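Local coordinates for nitrogenase molybdenum-iron protein alpha chain (Clostridium pasteurianum, PDB 4WES), which forms, with the beta chain, the nitrogenase component that reduces dinitrogen to ammonium at a molybdenum-iron-sulfur cofactor, at residues G118-Y131 and D152-I165. Sequence-based numbering, arbitrary orientation.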
# COMPACT_ATOMS: atom_id res chain seq x y z
N GLY A 118 -28.90 -17.25 -33.96
CA GLY A 118 -28.63 -18.51 -33.25
C GLY A 118 -27.23 -18.57 -32.72
O GLY A 118 -26.31 -18.01 -33.32
N GLY A 119 -27.06 -19.27 -31.60
CA GLY A 119 -25.75 -19.38 -30.96
C GLY A 119 -25.09 -20.71 -31.02
O GLY A 119 -24.03 -20.91 -30.43
N VAL A 120 -25.67 -21.63 -31.78
CA VAL A 120 -25.16 -23.00 -31.77
C VAL A 120 -23.81 -23.18 -32.42
O VAL A 120 -23.01 -24.00 -31.97
CB VAL A 120 -26.17 -24.00 -32.38
CG1 VAL A 120 -27.41 -24.13 -31.50
CG2 VAL A 120 -26.53 -23.64 -33.82
N ASN A 121 -23.49 -22.39 -33.43
CA ASN A 121 -22.15 -22.53 -34.04
C ASN A 121 -21.07 -21.99 -33.12
O ASN A 121 -20.02 -22.60 -33.02
CB ASN A 121 -22.08 -21.84 -35.39
CG ASN A 121 -22.80 -22.61 -36.44
OD1 ASN A 121 -23.35 -22.03 -37.37
ND2 ASN A 121 -22.80 -23.94 -36.30
N LYS A 122 -21.34 -20.91 -32.39
CA LYS A 122 -20.36 -20.41 -31.47
C LYS A 122 -20.16 -21.40 -30.32
O LYS A 122 -19.05 -21.61 -29.84
CB LYS A 122 -20.76 -19.03 -30.94
CG LYS A 122 -19.64 -18.33 -30.18
CD LYS A 122 -19.98 -16.89 -29.83
CE LYS A 122 -18.76 -16.12 -29.38
NZ LYS A 122 -19.16 -14.76 -28.91
N LEU A 123 -21.26 -22.00 -29.86
CA LEU A 123 -21.17 -22.99 -28.81
C LEU A 123 -20.32 -24.19 -29.26
O LEU A 123 -19.44 -24.64 -28.53
CB LEU A 123 -22.54 -23.47 -28.36
CG LEU A 123 -22.57 -24.55 -27.33
CD1 LEU A 123 -21.83 -24.14 -26.06
CD2 LEU A 123 -24.01 -24.94 -27.04
N LYS A 124 -20.60 -24.72 -30.45
CA LYS A 124 -19.77 -25.82 -30.98
C LYS A 124 -18.31 -25.42 -30.99
O LYS A 124 -17.43 -26.16 -30.54
CB LYS A 124 -20.22 -26.14 -32.42
CG LYS A 124 -19.24 -27.02 -33.18
CD LYS A 124 -19.75 -27.38 -34.57
CE LYS A 124 -19.95 -26.20 -35.46
NZ LYS A 124 -18.67 -25.59 -35.95
N ASP A 125 -18.02 -24.24 -31.54
CA ASP A 125 -16.65 -23.80 -31.65
C ASP A 125 -15.98 -23.59 -30.31
O ASP A 125 -14.79 -23.92 -30.14
CB ASP A 125 -16.54 -22.55 -32.51
CG ASP A 125 -16.88 -22.77 -33.98
OD1 ASP A 125 -16.94 -23.92 -34.44
OD2 ASP A 125 -17.08 -21.73 -34.68
N ALA A 126 -16.75 -23.12 -29.32
CA ALA A 126 -16.22 -22.95 -27.97
C ALA A 126 -15.92 -24.28 -27.30
O ALA A 126 -14.92 -24.43 -26.59
CB ALA A 126 -17.18 -22.14 -27.12
N ILE A 127 -16.80 -25.27 -27.50
CA ILE A 127 -16.53 -26.61 -26.97
C ILE A 127 -15.22 -27.16 -27.54
O ILE A 127 -14.38 -27.71 -26.82
CB ILE A 127 -17.69 -27.57 -27.25
CG1 ILE A 127 -18.96 -27.16 -26.49
CG2 ILE A 127 -17.32 -29.02 -26.93
CD1 ILE A 127 -20.22 -27.80 -27.04
N HIS A 128 -15.04 -27.04 -28.86
CA HIS A 128 -13.81 -27.52 -29.47
C HIS A 128 -12.58 -26.74 -29.00
O HIS A 128 -11.55 -27.36 -28.75
CB HIS A 128 -13.90 -27.48 -30.98
CG HIS A 128 -14.74 -28.58 -31.54
ND1 HIS A 128 -14.21 -29.77 -31.96
CD2 HIS A 128 -16.09 -28.68 -31.73
CE1 HIS A 128 -15.19 -30.55 -32.39
NE2 HIS A 128 -16.34 -29.91 -32.27
N GLU A 129 -12.67 -25.42 -28.83
CA GLU A 129 -11.55 -24.68 -28.26
C GLU A 129 -11.24 -25.13 -26.86
O GLU A 129 -10.07 -25.32 -26.52
CB GLU A 129 -11.79 -23.17 -28.32
CG GLU A 129 -11.68 -22.60 -29.72
CD GLU A 129 -11.98 -21.11 -29.86
OE1 GLU A 129 -12.38 -20.45 -28.90
OE2 GLU A 129 -11.78 -20.61 -31.00
N ALA A 130 -12.27 -25.33 -26.03
CA ALA A 130 -12.02 -25.81 -24.67
C ALA A 130 -11.33 -27.17 -24.67
O ALA A 130 -10.41 -27.41 -23.89
CB ALA A 130 -13.31 -25.89 -23.90
N TYR A 131 -11.79 -28.08 -25.53
CA TYR A 131 -11.19 -29.39 -25.59
C TYR A 131 -9.73 -29.32 -26.03
O TYR A 131 -8.85 -29.92 -25.38
CB TYR A 131 -12.00 -30.29 -26.56
CG TYR A 131 -11.31 -31.63 -26.74
CD1 TYR A 131 -11.32 -32.57 -25.73
CD2 TYR A 131 -10.61 -31.90 -27.88
CE1 TYR A 131 -10.62 -33.75 -25.85
CE2 TYR A 131 -9.94 -33.10 -28.03
CZ TYR A 131 -9.93 -34.00 -27.00
OH TYR A 131 -9.26 -35.20 -27.12
N ASP A 152 -31.73 -22.43 -29.63
CA ASP A 152 -30.52 -23.22 -29.56
C ASP A 152 -30.79 -24.55 -28.85
O ASP A 152 -31.20 -24.58 -27.73
CB ASP A 152 -29.43 -22.48 -28.78
CG ASP A 152 -28.72 -21.38 -29.57
OD1 ASP A 152 -29.14 -21.02 -30.70
OD2 ASP A 152 -27.71 -20.86 -29.04
N ASP A 153 -30.47 -25.66 -29.51
CA ASP A 153 -30.60 -27.01 -28.96
C ASP A 153 -29.23 -27.45 -28.44
O ASP A 153 -28.42 -28.08 -29.16
CB ASP A 153 -31.16 -27.98 -29.98
CG ASP A 153 -31.37 -29.38 -29.41
OD1 ASP A 153 -30.90 -29.66 -28.31
OD2 ASP A 153 -32.03 -30.22 -30.08
N ILE A 154 -28.96 -27.13 -27.19
CA ILE A 154 -27.65 -27.41 -26.63
C ILE A 154 -27.43 -28.89 -26.41
O ILE A 154 -26.29 -29.38 -26.41
CB ILE A 154 -27.35 -26.60 -25.35
CG1 ILE A 154 -28.30 -26.96 -24.20
CG2 ILE A 154 -27.37 -25.11 -25.67
CD1 ILE A 154 -27.85 -26.43 -22.83
N LEU A 155 -28.51 -29.65 -26.21
CA LEU A 155 -28.38 -31.10 -26.06
C LEU A 155 -27.77 -31.69 -27.35
O LEU A 155 -26.85 -32.53 -27.29
CB LEU A 155 -29.74 -31.75 -25.77
CG LEU A 155 -29.82 -33.20 -25.39
CD1 LEU A 155 -29.33 -33.46 -23.99
CD2 LEU A 155 -31.25 -33.72 -25.49
N ALA A 156 -28.30 -31.29 -28.49
CA ALA A 156 -27.81 -31.79 -29.77
C ALA A 156 -26.39 -31.33 -30.07
O ALA A 156 -25.55 -32.11 -30.55
CB ALA A 156 -28.78 -31.40 -30.86
N VAL A 157 -26.09 -30.06 -29.78
CA VAL A 157 -24.73 -29.56 -29.95
C VAL A 157 -23.74 -30.37 -29.13
O VAL A 157 -22.67 -30.78 -29.61
CB VAL A 157 -24.60 -28.06 -29.63
CG1 VAL A 157 -23.16 -27.62 -29.72
CG2 VAL A 157 -25.46 -27.25 -30.57
N ALA A 158 -24.10 -30.61 -27.87
CA ALA A 158 -23.23 -31.39 -26.97
C ALA A 158 -23.00 -32.79 -27.48
O ALA A 158 -21.86 -33.30 -27.46
CB ALA A 158 -23.84 -31.40 -25.58
N ALA A 159 -24.07 -33.44 -27.94
CA ALA A 159 -23.95 -34.82 -28.41
C ALA A 159 -23.06 -34.93 -29.64
O ALA A 159 -22.20 -35.83 -29.75
CB ALA A 159 -25.31 -35.43 -28.67
N THR A 160 -23.24 -34.01 -30.56
CA THR A 160 -22.39 -33.99 -31.77
C THR A 160 -20.93 -33.76 -31.40
O THR A 160 -20.01 -34.45 -31.89
CB THR A 160 -22.90 -32.91 -32.73
OG1 THR A 160 -24.22 -33.29 -33.14
CG2 THR A 160 -21.98 -32.77 -33.93
N ALA A 161 -20.69 -32.79 -30.52
CA ALA A 161 -19.33 -32.49 -30.11
C ALA A 161 -18.69 -33.65 -29.37
O ALA A 161 -17.51 -33.97 -29.59
CB ALA A 161 -19.28 -31.24 -29.26
N SER A 162 -19.43 -34.26 -28.45
CA SER A 162 -18.88 -35.37 -27.68
C SER A 162 -18.39 -36.50 -28.57
O SER A 162 -17.31 -37.07 -28.36
CB SER A 162 -19.94 -35.91 -26.71
OG SER A 162 -19.43 -37.02 -25.98
N LYS A 163 -19.19 -36.81 -29.59
CA LYS A 163 -18.78 -37.88 -30.51
C LYS A 163 -17.50 -37.50 -31.25
O LYS A 163 -16.65 -38.36 -31.50
CB LYS A 163 -19.91 -38.16 -31.48
CG LYS A 163 -19.58 -39.34 -32.37
CD LYS A 163 -20.74 -39.91 -33.16
CE LYS A 163 -20.23 -41.00 -34.13
NZ LYS A 163 -21.33 -41.59 -34.93
N GLU A 164 -17.36 -36.23 -31.62
CA GLU A 164 -16.15 -35.77 -32.31
C GLU A 164 -14.90 -35.76 -31.43
O GLU A 164 -13.83 -36.22 -31.85
CB GLU A 164 -16.38 -34.38 -32.92
CG GLU A 164 -17.40 -34.37 -34.03
CD GLU A 164 -17.50 -33.01 -34.73
OE1 GLU A 164 -16.43 -32.36 -34.76
OE2 GLU A 164 -18.59 -32.59 -35.24
N ILE A 165 -15.02 -35.26 -30.21
CA ILE A 165 -13.84 -35.03 -29.38
C ILE A 165 -13.47 -36.22 -28.48
O ILE A 165 -12.34 -36.35 -28.01
CB ILE A 165 -13.95 -33.74 -28.55
CG1 ILE A 165 -15.02 -33.85 -27.45
CG2 ILE A 165 -14.15 -32.56 -29.47
CD1 ILE A 165 -15.16 -32.60 -26.60
O HOH W 1 -10.43 -37.70 -26.55
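Val157 projects as a knob into a hole formed by Val120, Leu123, Lys124 and Ile127, joining two neighbouring helices of a parallel alpha/beta domain. Helices 120-131 and 154-165 run in roughly the same direction, crossing at -36°. Their axes come within 9.9 Å, and both pack on the parallel sheet that holds strands 69-74, 138-143 and 169-172; helix 120-131 leads into strand 138-143, and helix 154-165 lies in the beta-alpha-beta crossover from this strand to its parallel neighbour 169-172, as in Rossmann-like domains. The tight side faces this sheet. There Leu123 CD2 meets Ile154 CG2 at 3.6 Å, and Ile127, lying on Ile139 and Val141, sends CG2 to Ala161 CB and CD1 to Val157 CG1. Val157 splays its methyls because CG1 lies opposite the backbone N: CG1 goes to Leu123 and Ile127, CG2 to Val120 CB. Further along, Ile165 CB sits over the centre of one face of the Tyr131 ring, 3.8 Å from the centroid, a CH-pi contact, while His135 meets this ring edge-to-face.

The outer side is looser and more polar. His128 turns its CE1 edge to Glu164 OE1 (3.2 Å), ring and carboxylate planes 48° apart, but NE2 lies at a poor angle for a hydrogen bond; Ile165 CG2 approaches the same ring obliquely. Lys124 carries its ammonium away from the other helix to a salt bridge with Asp125. At the C-terminal end of the pair, a water links Tyr131 OH to Ile165 O, donating to the carbonyl.

At the start of the pair, the buried carboxylate of Asp152, whose OD2 also bonds His74 NE2, ties down the N-cap residue of helix 120-131: Gly119 N donates to the syn lone pair of Asp152 OD1 at 2.9 Å and 163°.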